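Local coordinates for uncharacterized protein (Bacteroides caccae, PDB 3NO2) that is of unknown function but folds into a six-bladed beta-propeller related to the Mal s 1 allergenic protein-like family, at residues A[211-216]-A[233-238]; A[57-62]-A[68-73]; A[177-182]-A[188-193]; A[20-25]-A[225-230]; A[130-133]-A[137-140]. One frame throughout, in Å; residues are numbered along the deposited sequence. Where two conformers were deposited one is given.

Interaction 1 of 5, residues A[211-216]-A[233-238]; sequences QLFFVA and GHDREA
Asp235 OD2 takes a hydrogen bond from water 1 at 2.8 Å and also lies beside the Phe213 ring, 3.4 Å from CE1 at its edge. The water in turn accepts from Gln211 NE2 at 3.0 Å, so it bridges residues 211-216, which lead into the first strand of a propeller blade, and 233-238, in the loop joining the second and third strands of that blade. No direct hydrogen bond crosses the contact. The other carboxylate oxygen, OD1, turns inward to its own loop: Glu237 N donates to Asp235 OD1 at 2.8 Å from above the carboxylate plane, an Asx turn. That bond helps fix the carboxylate, whose plane stands 60° from the Phe213 ring. Phe214 meets His234 obliquely, ring planes 88° apart, with Phe214 CD2 4.0 Å from His234 ND1. His234 is held from outside the segments: ND1 bonds Asp184 OD1, and NE2 bonds a bound citrate that probably came from the crystallisation liquor. Phe213 CG lies anti to its carbonyl carbon (chi1 -70°), which sets the ring alongside Asp235 and Ala238. There Ala238 CB sits over one ring face in a CH-pi contact, 4.0 Å from the Phe213 ring centroid.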
# COMPACT_ATOMS: atom_id res chain seq x y z
N GLN A 211 8.80 0.47 -17.57
CA GLN A 211 9.97 0.07 -16.77
C GLN A 211 9.50 0.19 -15.30
O GLN A 211 9.06 1.27 -14.87
CB GLN A 211 11.16 1.00 -17.01
CG GLN A 211 12.34 0.64 -16.09
CD GLN A 211 13.57 1.53 -16.25
OE1 GLN A 211 13.70 2.28 -17.25
NE2 GLN A 211 14.50 1.46 -15.28
N LEU A 212 9.63 -0.88 -14.54
CA LEU A 212 9.29 -0.90 -13.11
C LEU A 212 10.45 -0.41 -12.29
O LEU A 212 11.58 -0.90 -12.43
CB LEU A 212 8.87 -2.28 -12.67
CG LEU A 212 7.60 -2.85 -13.36
CD1 LEU A 212 7.35 -4.31 -12.96
CD2 LEU A 212 6.36 -1.96 -13.08
N PHE A 213 10.17 0.60 -11.47
CA PHE A 213 11.13 1.16 -10.51
C PHE A 213 10.89 0.50 -9.15
O PHE A 213 11.12 -0.70 -9.04
CB PHE A 213 10.99 2.68 -10.53
CG PHE A 213 11.49 3.28 -11.82
CD1 PHE A 213 12.83 3.62 -11.95
CD2 PHE A 213 10.71 3.38 -12.93
CE1 PHE A 213 13.33 4.13 -13.18
CE2 PHE A 213 11.21 3.89 -14.12
CZ PHE A 213 12.49 4.25 -14.23
N PHE A 214 10.36 1.21 -8.15
CA PHE A 214 10.01 0.56 -6.88
C PHE A 214 8.57 0.14 -7.02
O PHE A 214 7.67 0.98 -7.15
CB PHE A 214 10.19 1.58 -5.74
CG PHE A 214 9.85 1.06 -4.37
CD1 PHE A 214 8.53 0.94 -3.98
CD2 PHE A 214 10.85 0.72 -3.48
CE1 PHE A 214 8.22 0.46 -2.73
CE2 PHE A 214 10.54 0.27 -2.22
CZ PHE A 214 9.25 0.11 -1.83
N VAL A 215 8.32 -1.16 -6.98
CA VAL A 215 6.97 -1.72 -7.14
C VAL A 215 6.29 -1.58 -5.77
O VAL A 215 6.61 -2.31 -4.81
CB VAL A 215 6.94 -3.13 -7.68
CG1 VAL A 215 5.50 -3.67 -7.73
CG2 VAL A 215 7.61 -3.17 -9.04
N ALA A 216 5.42 -0.58 -5.67
CA ALA A 216 4.68 -0.20 -4.45
C ALA A 216 3.29 -0.87 -4.52
O ALA A 216 3.16 -2.02 -4.96
CB ALA A 216 4.68 1.31 -4.23
N GLY A 233 11.28 7.14 -6.45
CA GLY A 233 12.14 7.89 -5.51
C GLY A 233 13.49 7.28 -5.23
O GLY A 233 14.29 7.94 -4.53
N HIS A 234 13.80 6.09 -5.73
CA HIS A 234 15.10 5.50 -5.54
C HIS A 234 15.91 5.50 -6.82
O HIS A 234 17.03 4.92 -6.83
CB HIS A 234 15.00 4.06 -5.00
CG HIS A 234 14.57 3.96 -3.57
ND1 HIS A 234 14.20 2.77 -2.99
CD2 HIS A 234 14.43 4.91 -2.61
CE1 HIS A 234 13.88 2.98 -1.72
NE2 HIS A 234 13.99 4.27 -1.48
N ASP A 235 15.43 6.10 -7.90
CA ASP A 235 16.26 6.11 -9.09
C ASP A 235 16.35 7.50 -9.67
O ASP A 235 15.36 8.01 -10.19
CB ASP A 235 15.74 5.04 -10.06
CG ASP A 235 16.67 4.80 -11.25
OD1 ASP A 235 17.61 5.60 -11.47
OD2 ASP A 235 16.44 3.83 -11.96
N ARG A 236 17.56 8.07 -9.58
CA ARG A 236 17.93 9.38 -10.15
C ARG A 236 17.78 9.44 -11.66
O ARG A 236 17.69 10.52 -12.23
CB ARG A 236 19.37 9.78 -9.74
N GLU A 237 17.77 8.28 -12.32
CA GLU A 237 17.52 8.24 -13.77
C GLU A 237 16.06 8.36 -14.16
O GLU A 237 15.78 8.72 -15.30
CB GLU A 237 18.10 6.95 -14.38
CG GLU A 237 19.61 6.83 -14.24
CD GLU A 237 20.34 7.98 -14.94
OE1 GLU A 237 20.24 8.06 -16.19
OE2 GLU A 237 20.98 8.79 -14.24
N ALA A 238 15.13 8.06 -13.24
CA ALA A 238 13.72 8.09 -13.58
C ALA A 238 13.24 9.49 -13.99
O ALA A 238 12.44 9.66 -14.94
CB ALA A 238 12.88 7.57 -12.39
O HOH W 1 16.95 3.13 -14.60

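Interaction 2 of 5, residues A[57-62]-A[68-73]; sequences GAKMIT and LWNIAA
Gly57 starts the hairpin as a non-hydrogen-bonded pair with Ala72, Gly57 CA lying 3.0 Å from Ile71 O. Ala58 and Ile71 then form a hydrogen-bonded pair: Ile71 N donates to Ala58 O at 2.8 Å, almost straight at 175°, and Ala58 N returns a bond to Ile71 O. Lys59 pairs with Asn70; Lys59 CB lies 3.2 Å from Trp69 O, and the Lys59 ammonium makes a salt bridge with Glu67. Met60, present as selenomethionine, is where the register slips. Met60 O accepts from Leu68 N at 2.9 Å and, weakly, from Trp69 N at 3.4 Å, a classic beta bulge. The Met60 side chain shares a face of the sheet with Trp69, where a first torsion of 56° sets CG between backbone N and carbonyl carbon and lays the indole alongside Met60. In the conformer described, Met60 CB rests over the indole face in a CH-pi contact, 3.8 Å from the centroid of the five-membered ring. Past the strand, Thr62 CG2 meets Leu68 CD2 at 3.7 Å. The two strands run at 173° and form the outer half of a four-stranded propeller blade, with 67-72 as its edge strand. Trp69 reaches Leu51 on strand 50-53. Against the next blade, Met60 packs on strand 78-84, Trp69 on strand 99-104, and Ile71 on both.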
# COMPACT_ATOMS: atom_id res chain seq x y z
N GLY A 57 1.37 8.97 12.52
CA GLY A 57 0.04 8.51 12.96
C GLY A 57 -0.76 8.07 11.77
O GLY A 57 -0.24 7.95 10.66
N ALA A 58 -2.04 7.80 12.00
CA ALA A 58 -3.03 7.53 10.94
C ALA A 58 -4.30 8.24 11.33
O ALA A 58 -4.61 8.36 12.54
CB ALA A 58 -3.31 6.00 10.81
N LYS A 59 -5.03 8.70 10.35
CA LYS A 59 -6.27 9.41 10.64
C LYS A 59 -7.31 9.16 9.58
O LYS A 59 -6.98 8.78 8.44
CB LYS A 59 -6.08 10.87 10.86
CG LYS A 59 -5.68 11.67 9.64
CD LYS A 59 -5.63 13.17 9.93
CE LYS A 59 -4.50 13.53 10.91
NZ LYS A 59 -4.56 14.96 11.31
N MSE A 60 -8.58 9.34 9.95
CA MSE A 60 -9.71 9.29 9.02
C MSE A 60 -10.33 10.70 8.95
O MSE A 60 -10.52 11.34 9.98
CB MSE A 60 -10.73 8.23 9.46
CG MSE A 60 -11.83 8.00 8.45
SE MSE A 60 -13.05 6.57 8.85
CE MSE A 60 -12.04 5.17 8.11
N ILE A 61 -10.64 11.13 7.73
CA ILE A 61 -11.25 12.42 7.45
C ILE A 61 -12.46 12.20 6.55
O ILE A 61 -12.59 11.20 5.84
CB ILE A 61 -10.26 13.41 6.79
CG1 ILE A 61 -9.74 12.89 5.44
CG2 ILE A 61 -9.07 13.65 7.72
CD1 ILE A 61 -8.89 13.90 4.64
N THR A 62 -13.33 13.20 6.55
CA THR A 62 -14.44 13.23 5.62
C THR A 62 -13.96 13.72 4.31
O THR A 62 -12.93 14.36 4.20
CB THR A 62 -15.57 14.15 6.16
OG1 THR A 62 -15.10 15.50 6.18
CG2 THR A 62 -16.10 13.74 7.54
N LEU A 68 -12.23 12.95 11.61
CA LEU A 68 -13.09 12.05 12.37
C LEU A 68 -12.35 11.48 13.56
O LEU A 68 -12.85 11.50 14.68
CB LEU A 68 -13.64 10.93 11.47
CG LEU A 68 -14.57 11.45 10.35
CD1 LEU A 68 -14.96 10.33 9.38
CD2 LEU A 68 -15.83 12.14 10.90
N TRP A 69 -11.15 10.97 13.34
CA TRP A 69 -10.36 10.40 14.41
C TRP A 69 -8.91 10.32 13.97
O TRP A 69 -8.62 10.38 12.78
CB TRP A 69 -10.85 9.01 14.85
CG TRP A 69 -10.96 7.92 13.85
CD1 TRP A 69 -12.09 7.50 13.25
CD2 TRP A 69 -9.92 7.06 13.36
NE1 TRP A 69 -11.84 6.45 12.45
CE2 TRP A 69 -10.51 6.14 12.48
CE3 TRP A 69 -8.53 6.98 13.59
CZ2 TRP A 69 -9.75 5.15 11.82
CZ3 TRP A 69 -7.80 5.99 12.94
CH2 TRP A 69 -8.42 5.11 12.04
N ASN A 70 -8.03 10.16 14.95
CA ASN A 70 -6.58 10.13 14.74
C ASN A 70 -5.97 9.22 15.77
O ASN A 70 -6.40 9.21 16.96
CB ASN A 70 -5.99 11.52 14.93
CG ASN A 70 -4.54 11.59 14.69
OD1 ASN A 70 -4.10 11.37 13.55
ND2 ASN A 70 -3.73 11.85 15.72
N ILE A 71 -4.98 8.44 15.36
CA ILE A 71 -4.14 7.66 16.27
C ILE A 71 -2.69 8.02 16.02
O ILE A 71 -2.20 7.87 14.89
CB ILE A 71 -4.37 6.17 16.10
CG1 ILE A 71 -5.84 5.83 16.41
CG2 ILE A 71 -3.35 5.36 17.01
CD1 ILE A 71 -6.18 4.32 16.10
N ALA A 72 -1.99 8.49 17.04
CA ALA A 72 -0.57 8.79 16.95
C ALA A 72 0.28 7.54 17.07
O ALA A 72 -0.02 6.64 17.89
CB ALA A 72 -0.20 9.80 18.05
N ALA A 73 1.35 7.44 16.29
CA ALA A 73 2.39 6.46 16.55
C ALA A 73 3.21 6.91 17.76
O ALA A 73 3.45 8.11 17.92
CB ALA A 73 3.29 6.31 15.37

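Interaction 3 of 5, residues A[177-182]-A[188-193]; sequences DCLVAC and FVQLNL
Strands 178-181 and 188-191 run antiparallel at 153°, their axes approaching to 4.6 Å, as the central hairpin of a four-stranded propeller blade. Cys178 with Leu191 and Val180 with Val189 are the hydrogen-bonded pairs, each with two backbone bonds; Leu191 N to Cys178 O and Val180 N to Val189 O are both 2.8 Å. On the face carrying Cys178, Val180, Val189 and Leu191 the contacts are apolar: Val180 CG2 touches Leu191 CD1 at 3.8 Å, and Cys178 SG lies near Leu191 CB. The other face holds Leu179 and Phe188, which lie side by side pointing the same way, Leu179 CD2 4.0 Å from Phe188 CE1. Both reach Leu218 and Leu226 of the next blade. Leu179 CD2 also lies against Gln190 CB, where the apolar face gives way to a polar end. Gln190, CG anti to backbone N (chi1 -180°) and extended beyond it, brings its amide to Asp177. Gln190 NE2 donates to the anti lone pair of Asp177 OD2 at 2.8 Å, and that oxygen lies 2° out of the Gln190 amide plane. Leu193 N comes to Asp177 OD1 from above the carboxylate plane at 3.1 Å. Water 2 adds a further donor, 2.7 Å from Asp177 OD2, and accepts from Asn192 ND2. Asp177 is buried, yet each of its carboxylate oxygens has a donor from the opposite segment; this pairing probably favours the charged form and fixes its rotation, tying the strand start to the turn after residue 191.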
# COMPACT_ATOMS: atom_id res chain seq x y z
N ASP A 177 -5.08 -16.59 -3.87
CA ASP A 177 -3.63 -16.35 -3.87
C ASP A 177 -3.41 -14.86 -3.54
O ASP A 177 -4.36 -14.06 -3.55
CB ASP A 177 -2.99 -16.66 -5.22
CG ASP A 177 -2.86 -18.15 -5.53
OD1 ASP A 177 -3.22 -18.98 -4.68
OD2 ASP A 177 -2.37 -18.44 -6.64
N CYS A 178 -2.16 -14.50 -3.25
CA CYS A 178 -1.86 -13.10 -3.08
C CYS A 178 -0.71 -12.69 -3.97
O CYS A 178 0.11 -13.50 -4.40
CB CYS A 178 -1.64 -12.70 -1.63
SG CYS A 178 -0.07 -13.17 -0.95
N LEU A 179 -0.71 -11.41 -4.27
CA LEU A 179 0.39 -10.77 -4.97
C LEU A 179 1.20 -10.00 -3.94
O LEU A 179 0.60 -9.33 -3.08
CB LEU A 179 -0.08 -9.79 -6.01
CG LEU A 179 -0.94 -10.35 -7.14
CD1 LEU A 179 -1.33 -9.23 -8.14
CD2 LEU A 179 -0.17 -11.42 -7.89
N VAL A 180 2.51 -10.10 -3.97
CA VAL A 180 3.38 -9.31 -3.07
C VAL A 180 4.27 -8.40 -3.92
O VAL A 180 5.03 -8.87 -4.78
CB VAL A 180 4.22 -10.20 -2.16
CG1 VAL A 180 5.08 -9.35 -1.20
CG2 VAL A 180 3.31 -11.18 -1.36
N ALA A 181 4.13 -7.09 -3.68
CA ALA A 181 4.93 -6.07 -4.30
C ALA A 181 6.34 -6.11 -3.71
O ALA A 181 6.48 -6.04 -2.48
CB ALA A 181 4.33 -4.70 -4.05
N CYS A 182 7.36 -6.22 -4.54
CA CYS A 182 8.73 -6.39 -4.00
C CYS A 182 9.62 -5.15 -4.06
O CYS A 182 10.83 -5.23 -3.95
CB CYS A 182 9.40 -7.64 -4.57
SG CYS A 182 8.61 -9.18 -4.08
N PHE A 188 6.93 -8.09 -8.84
CA PHE A 188 6.05 -8.65 -7.84
C PHE A 188 5.93 -10.15 -8.00
O PHE A 188 6.30 -10.70 -9.07
CB PHE A 188 4.67 -7.97 -7.86
CG PHE A 188 3.87 -8.12 -9.11
CD1 PHE A 188 2.95 -9.16 -9.24
CD2 PHE A 188 3.93 -7.17 -10.10
CE1 PHE A 188 2.14 -9.23 -10.36
CE2 PHE A 188 3.11 -7.25 -11.21
CZ PHE A 188 2.24 -8.27 -11.33
N VAL A 189 5.46 -10.83 -6.98
CA VAL A 189 5.29 -12.28 -7.04
C VAL A 189 3.86 -12.64 -6.70
O VAL A 189 3.14 -11.87 -6.07
CB VAL A 189 6.25 -13.03 -6.11
CG1 VAL A 189 7.71 -12.77 -6.52
CG2 VAL A 189 5.97 -12.62 -4.63
N GLN A 190 3.43 -13.82 -7.17
CA GLN A 190 2.19 -14.42 -6.76
C GLN A 190 2.52 -15.60 -5.84
O GLN A 190 3.34 -16.46 -6.24
CB GLN A 190 1.41 -14.87 -8.00
CG GLN A 190 0.08 -15.51 -7.67
CD GLN A 190 -0.73 -15.86 -8.92
OE1 GLN A 190 -0.57 -15.23 -9.96
NE2 GLN A 190 -1.62 -16.86 -8.80
N LEU A 191 1.91 -15.61 -4.67
CA LEU A 191 2.08 -16.67 -3.68
C LEU A 191 0.83 -17.54 -3.59
O LEU A 191 -0.27 -17.03 -3.45
CB LEU A 191 2.31 -16.11 -2.28
CG LEU A 191 3.56 -15.28 -2.09
CD1 LEU A 191 3.69 -14.91 -0.58
CD2 LEU A 191 4.79 -16.01 -2.58
N ASN A 192 1.04 -18.86 -3.63
CA ASN A 192 -0.07 -19.82 -3.55
C ASN A 192 -0.57 -19.84 -2.13
O ASN A 192 0.23 -19.88 -1.17
CB ASN A 192 0.38 -21.23 -3.97
CG ASN A 192 -0.75 -22.28 -3.91
OD1 ASN A 192 -0.88 -23.02 -2.93
ND2 ASN A 192 -1.57 -22.35 -4.96
N LEU A 193 -1.90 -19.81 -2.02
CA LEU A 193 -2.61 -19.87 -0.73
C LEU A 193 -2.16 -21.10 0.10
O LEU A 193 -1.56 -20.95 1.18
CB LEU A 193 -4.13 -19.90 -0.98
CG LEU A 193 -5.10 -19.99 0.21
CD1 LEU A 193 -4.82 -18.91 1.27
CD2 LEU A 193 -6.55 -19.91 -0.27
O HOH W 2 -1.95 -20.98 -7.29

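Interaction 4 of 5, residues A[20-25]-A[225-230]; sequences INKDTK and GLYICN
Where the two ends of the chain meet in the propeller, the closing blade is built from strands 6-10, 16-21 and 26-32 together with the C-terminal strand 270-274, and it faces the blade of strands 214-220, 226-231, 246-249 and 255-259. The contact spans that seam between blades. Here Lys22, just after strand 16-21, reaches Tyr227 on strand 226-231. The backbones stay well apart, Lys22 CA and Tyr227 CA being 11.8 Å from each other, so the junction is made by two long side chains from opposite directions. Lys22 is fully extended, with CG anti to the backbone N (chi1 -178°) and every later torsion also near 180°; that straight chain gives it the reach. Its NZ donates to Tyr227 OH at 2.9 Å, meeting the phenol at the ring edge, near the ring plane. The lysine methylenes run close to the same hydroxyl, with Lys22 CE 3.3 Å from Tyr227 OH. Both residues are buried, and the ammonium has more than the phenol for company: Glu248 forms a salt bridge with it and Trp257 a cation-pi contact, which would help offset the cost of burying the charge. Glu248 and Trp257 belong to strands 246-249 and 255-259 of the facing blade, so Lys22 engages three of its strands. The turn bearing Lys22 is braced from its own side by an Asx motif, in which Thr24 N donates to Asn21 OD1 at 3.0 Å and 170°, from above the carbonyl plane.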
# COMPACT_ATOMS: atom_id res chain seq x y z
N ILE A 20 -8.02 11.72 -8.00
CA ILE A 20 -7.86 11.92 -9.44
C ILE A 20 -9.09 11.32 -10.13
O ILE A 20 -9.53 10.21 -9.84
CB ILE A 20 -6.58 11.23 -9.91
CG1 ILE A 20 -5.37 11.97 -9.29
CG2 ILE A 20 -6.46 11.22 -11.45
CD1 ILE A 20 -4.00 11.31 -9.52
N ASN A 21 -9.64 12.09 -11.07
CA ASN A 21 -10.64 11.56 -12.01
C ASN A 21 -9.89 10.73 -13.04
O ASN A 21 -9.02 11.24 -13.75
CB ASN A 21 -11.36 12.76 -12.67
CG ASN A 21 -12.35 12.34 -13.76
OD1 ASN A 21 -12.11 11.44 -14.54
ND2 ASN A 21 -13.51 13.05 -13.80
N LYS A 22 -10.11 9.43 -13.02
CA LYS A 22 -9.33 8.51 -13.86
C LYS A 22 -9.42 8.88 -15.36
O LYS A 22 -8.43 8.82 -16.08
CB LYS A 22 -9.78 7.09 -13.64
CG LYS A 22 -8.98 6.07 -14.44
CD LYS A 22 -9.49 4.63 -14.29
CE LYS A 22 -8.63 3.67 -15.06
NZ LYS A 22 -9.10 2.27 -14.92
N ASP A 23 -10.60 9.22 -15.80
CA ASP A 23 -10.86 9.47 -17.20
C ASP A 23 -10.18 10.73 -17.70
O ASP A 23 -9.55 10.71 -18.76
CB ASP A 23 -12.36 9.61 -17.45
CG ASP A 23 -13.12 8.29 -17.34
OD1 ASP A 23 -12.50 7.20 -17.27
OD2 ASP A 23 -14.36 8.35 -17.37
N THR A 24 -10.29 11.81 -16.95
CA THR A 24 -9.66 13.06 -17.31
C THR A 24 -8.19 13.18 -16.90
O THR A 24 -7.45 14.03 -17.42
CB THR A 24 -10.42 14.26 -16.77
OG1 THR A 24 -10.27 14.24 -15.34
CG2 THR A 24 -11.93 14.24 -17.15
N LYS A 25 -7.78 12.32 -15.96
CA LYS A 25 -6.45 12.37 -15.36
C LYS A 25 -6.21 13.67 -14.57
O LYS A 25 -5.07 14.05 -14.38
CB LYS A 25 -5.33 12.09 -16.34
CG LYS A 25 -5.48 10.81 -17.14
CD LYS A 25 -4.25 10.52 -18.00
CE LYS A 25 -4.34 9.35 -18.92
NZ LYS A 25 -3.08 9.18 -19.67
N GLY A 225 -7.39 -7.19 -14.34
CA GLY A 225 -6.33 -6.24 -14.45
C GLY A 225 -5.75 -5.87 -13.09
O GLY A 225 -6.10 -6.41 -12.06
N LEU A 226 -4.87 -4.89 -13.12
CA LEU A 226 -4.12 -4.53 -11.92
C LEU A 226 -3.60 -3.09 -12.03
O LEU A 226 -3.00 -2.74 -13.05
CB LEU A 226 -2.90 -5.48 -11.83
CG LEU A 226 -2.01 -5.43 -10.60
CD1 LEU A 226 -2.81 -5.91 -9.37
CD2 LEU A 226 -0.76 -6.29 -10.76
N TYR A 227 -3.79 -2.29 -10.99
CA TYR A 227 -3.02 -1.05 -10.83
C TYR A 227 -1.70 -1.35 -10.18
O TYR A 227 -1.64 -2.13 -9.20
CB TYR A 227 -3.75 -0.01 -9.98
CG TYR A 227 -5.02 0.57 -10.56
CD1 TYR A 227 -5.05 1.19 -11.79
CD2 TYR A 227 -6.18 0.56 -9.83
CE1 TYR A 227 -6.24 1.70 -12.30
CE2 TYR A 227 -7.36 1.07 -10.34
CZ TYR A 227 -7.38 1.65 -11.56
OH TYR A 227 -8.57 2.19 -12.07
N ILE A 228 -0.64 -0.72 -10.69
CA ILE A 228 0.70 -0.80 -10.12
C ILE A 228 1.18 0.61 -9.88
O ILE A 228 1.29 1.42 -10.80
CB ILE A 228 1.67 -1.53 -11.06
CG1 ILE A 228 1.15 -2.91 -11.44
CG2 ILE A 228 3.07 -1.58 -10.42
CD1 ILE A 228 1.96 -3.58 -12.57
N CYS A 229 1.51 0.92 -8.63
CA CYS A 229 2.12 2.16 -8.22
C CYS A 229 3.65 2.04 -8.45
O CYS A 229 4.31 1.22 -7.83
CB CYS A 229 1.83 2.51 -6.78
SG CYS A 229 0.07 2.71 -6.41
N ASN A 230 4.14 2.82 -9.41
CA ASN A 230 5.50 2.70 -9.92
C ASN A 230 6.38 3.82 -9.39
O ASN A 230 6.62 4.82 -10.05
CB ASN A 230 5.43 2.77 -11.46
CG ASN A 230 6.73 2.38 -12.13
OD1 ASN A 230 7.51 1.61 -11.56
ND2 ASN A 230 7.00 2.92 -13.33

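Interaction 5 of 5, residues A[130-133]-A[137-140]; sequences INKN and NYLV
Asn133 satisfies two groups of Asn137, backbone to backbone and side chain to backbone. Its N donates to Asn137 O at 2.9 Å and 165°, while its side-chain OD1 accepts from Asn137 N at 3.0 Å, the donor coming from above the amide carbonyl plane. The torsion that tucks CG between backbone N and carbonyl carbon (chi1 66°) puts OD1 beside that N-H. Asn137 ND2 donates to Glu150, which Asn133 ND2 reaches only weakly. The bonds join the first two strands of a propeller blade, 131-132 and 138-142, across a short turn. Along them, Leu139 N donates to Asn131 O at 2.8 Å and Asn131 N to Leu139 O at 3.1 Å. The Asn131 side chain folds back so that its OD1 accepts from Lys132 N at 2.8 Å; its ND2 serves Ser170 O in the next blade. Lys132 and Tyr138 lie side by side, pointing the same way, Lys132 CG 3.9 Å from Tyr138 CE1, and both polar ends converge on Glu103 OE2 of the preceding blade: Lys132 NZ by a salt bridge, Tyr138 OH by a hydrogen bond. Ile130 CD1 lies against Val140 CG2 at 4.0 Å.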
# COMPACT_ATOMS: atom_id res chain seq x y z
N ILE A 130 0.79 -3.87 5.80
CA ILE A 130 0.32 -5.12 6.34
C ILE A 130 -1.09 -5.39 5.82
O ILE A 130 -1.83 -4.47 5.50
CB ILE A 130 0.38 -5.07 7.87
CG1 ILE A 130 1.83 -5.02 8.34
CG2 ILE A 130 -0.37 -6.26 8.51
CD1 ILE A 130 2.03 -4.92 9.89
N ASN A 131 -1.45 -6.65 5.68
CA ASN A 131 -2.77 -7.09 5.24
C ASN A 131 -3.23 -8.24 6.16
O ASN A 131 -2.49 -8.73 6.99
CB ASN A 131 -2.73 -7.48 3.75
CG ASN A 131 -4.06 -7.29 3.06
OD1 ASN A 131 -5.11 -7.13 3.69
ND2 ASN A 131 -4.01 -7.23 1.74
N LYS A 132 -4.50 -8.60 6.04
CA LYS A 132 -5.15 -9.63 6.87
C LYS A 132 -5.67 -10.72 5.93
O LYS A 132 -6.36 -10.39 4.96
CB LYS A 132 -6.26 -8.98 7.66
CG LYS A 132 -6.91 -9.93 8.70
CD LYS A 132 -7.97 -9.20 9.53
CE LYS A 132 -8.54 -10.11 10.57
NZ LYS A 132 -9.57 -9.39 11.42
N ASN A 133 -5.36 -11.97 6.22
CA ASN A 133 -5.74 -13.05 5.31
C ASN A 133 -7.05 -13.70 5.79
O ASN A 133 -7.65 -13.28 6.77
CB ASN A 133 -4.60 -14.04 5.13
CG ASN A 133 -4.24 -14.81 6.39
OD1 ASN A 133 -5.01 -14.92 7.34
ND2 ASN A 133 -3.05 -15.45 6.36
N ASN A 137 -5.15 -14.02 10.19
CA ASN A 137 -3.78 -13.67 10.52
C ASN A 137 -3.29 -12.52 9.64
O ASN A 137 -3.96 -12.10 8.70
CB ASN A 137 -2.87 -14.88 10.31
CG ASN A 137 -3.34 -16.08 11.12
OD1 ASN A 137 -3.75 -15.94 12.29
ND2 ASN A 137 -3.28 -17.27 10.49
N TYR A 138 -2.13 -11.98 10.01
CA TYR A 138 -1.61 -10.80 9.34
C TYR A 138 -0.42 -11.14 8.47
O TYR A 138 0.49 -11.87 8.92
CB TYR A 138 -1.23 -9.73 10.37
CG TYR A 138 -2.43 -9.35 11.21
CD1 TYR A 138 -3.48 -8.63 10.65
CD2 TYR A 138 -2.52 -9.67 12.55
CE1 TYR A 138 -4.60 -8.27 11.42
CE2 TYR A 138 -3.63 -9.34 13.33
CZ TYR A 138 -4.65 -8.62 12.75
OH TYR A 138 -5.76 -8.27 13.53
N LEU A 139 -0.40 -10.59 7.26
CA LEU A 139 0.71 -10.78 6.33
C LEU A 139 1.57 -9.52 6.40
O LEU A 139 1.11 -8.39 6.09
CB LEU A 139 0.22 -11.00 4.91
CG LEU A 139 -0.58 -12.28 4.70
CD1 LEU A 139 -1.08 -12.38 3.25
CD2 LEU A 139 0.29 -13.51 5.06
N VAL A 140 2.82 -9.70 6.81
CA VAL A 140 3.72 -8.61 7.11
C VAL A 140 4.94 -8.71 6.18
O VAL A 140 5.84 -9.55 6.41
CB VAL A 140 4.20 -8.65 8.55
CG1 VAL A 140 5.10 -7.44 8.86
CG2 VAL A 140 2.98 -8.77 9.54

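From the N terminus, residues 20-25 open interaction 4, which closes some 200 residues later at 225-230. Within that long loop fall three short hairpins, in series: interaction 2 (57-73), interaction 5 (130-140) and interaction 3 (177-193), each internal to a different blade. Interaction 1 starts at 211-216, before interaction 4 has closed, and ends at 233-238 after it, so these two cross; they share the sheet of strands 214-220 and 226-231, where Ala216 N lies 3.0 Å from Cys229 O. Interaction 3 packs on that same blade, Phe188 CZ being 3.6 Å from Leu226 CD2. Of the five, only interaction 4 joins the blade containing both chain ends to its neighbour.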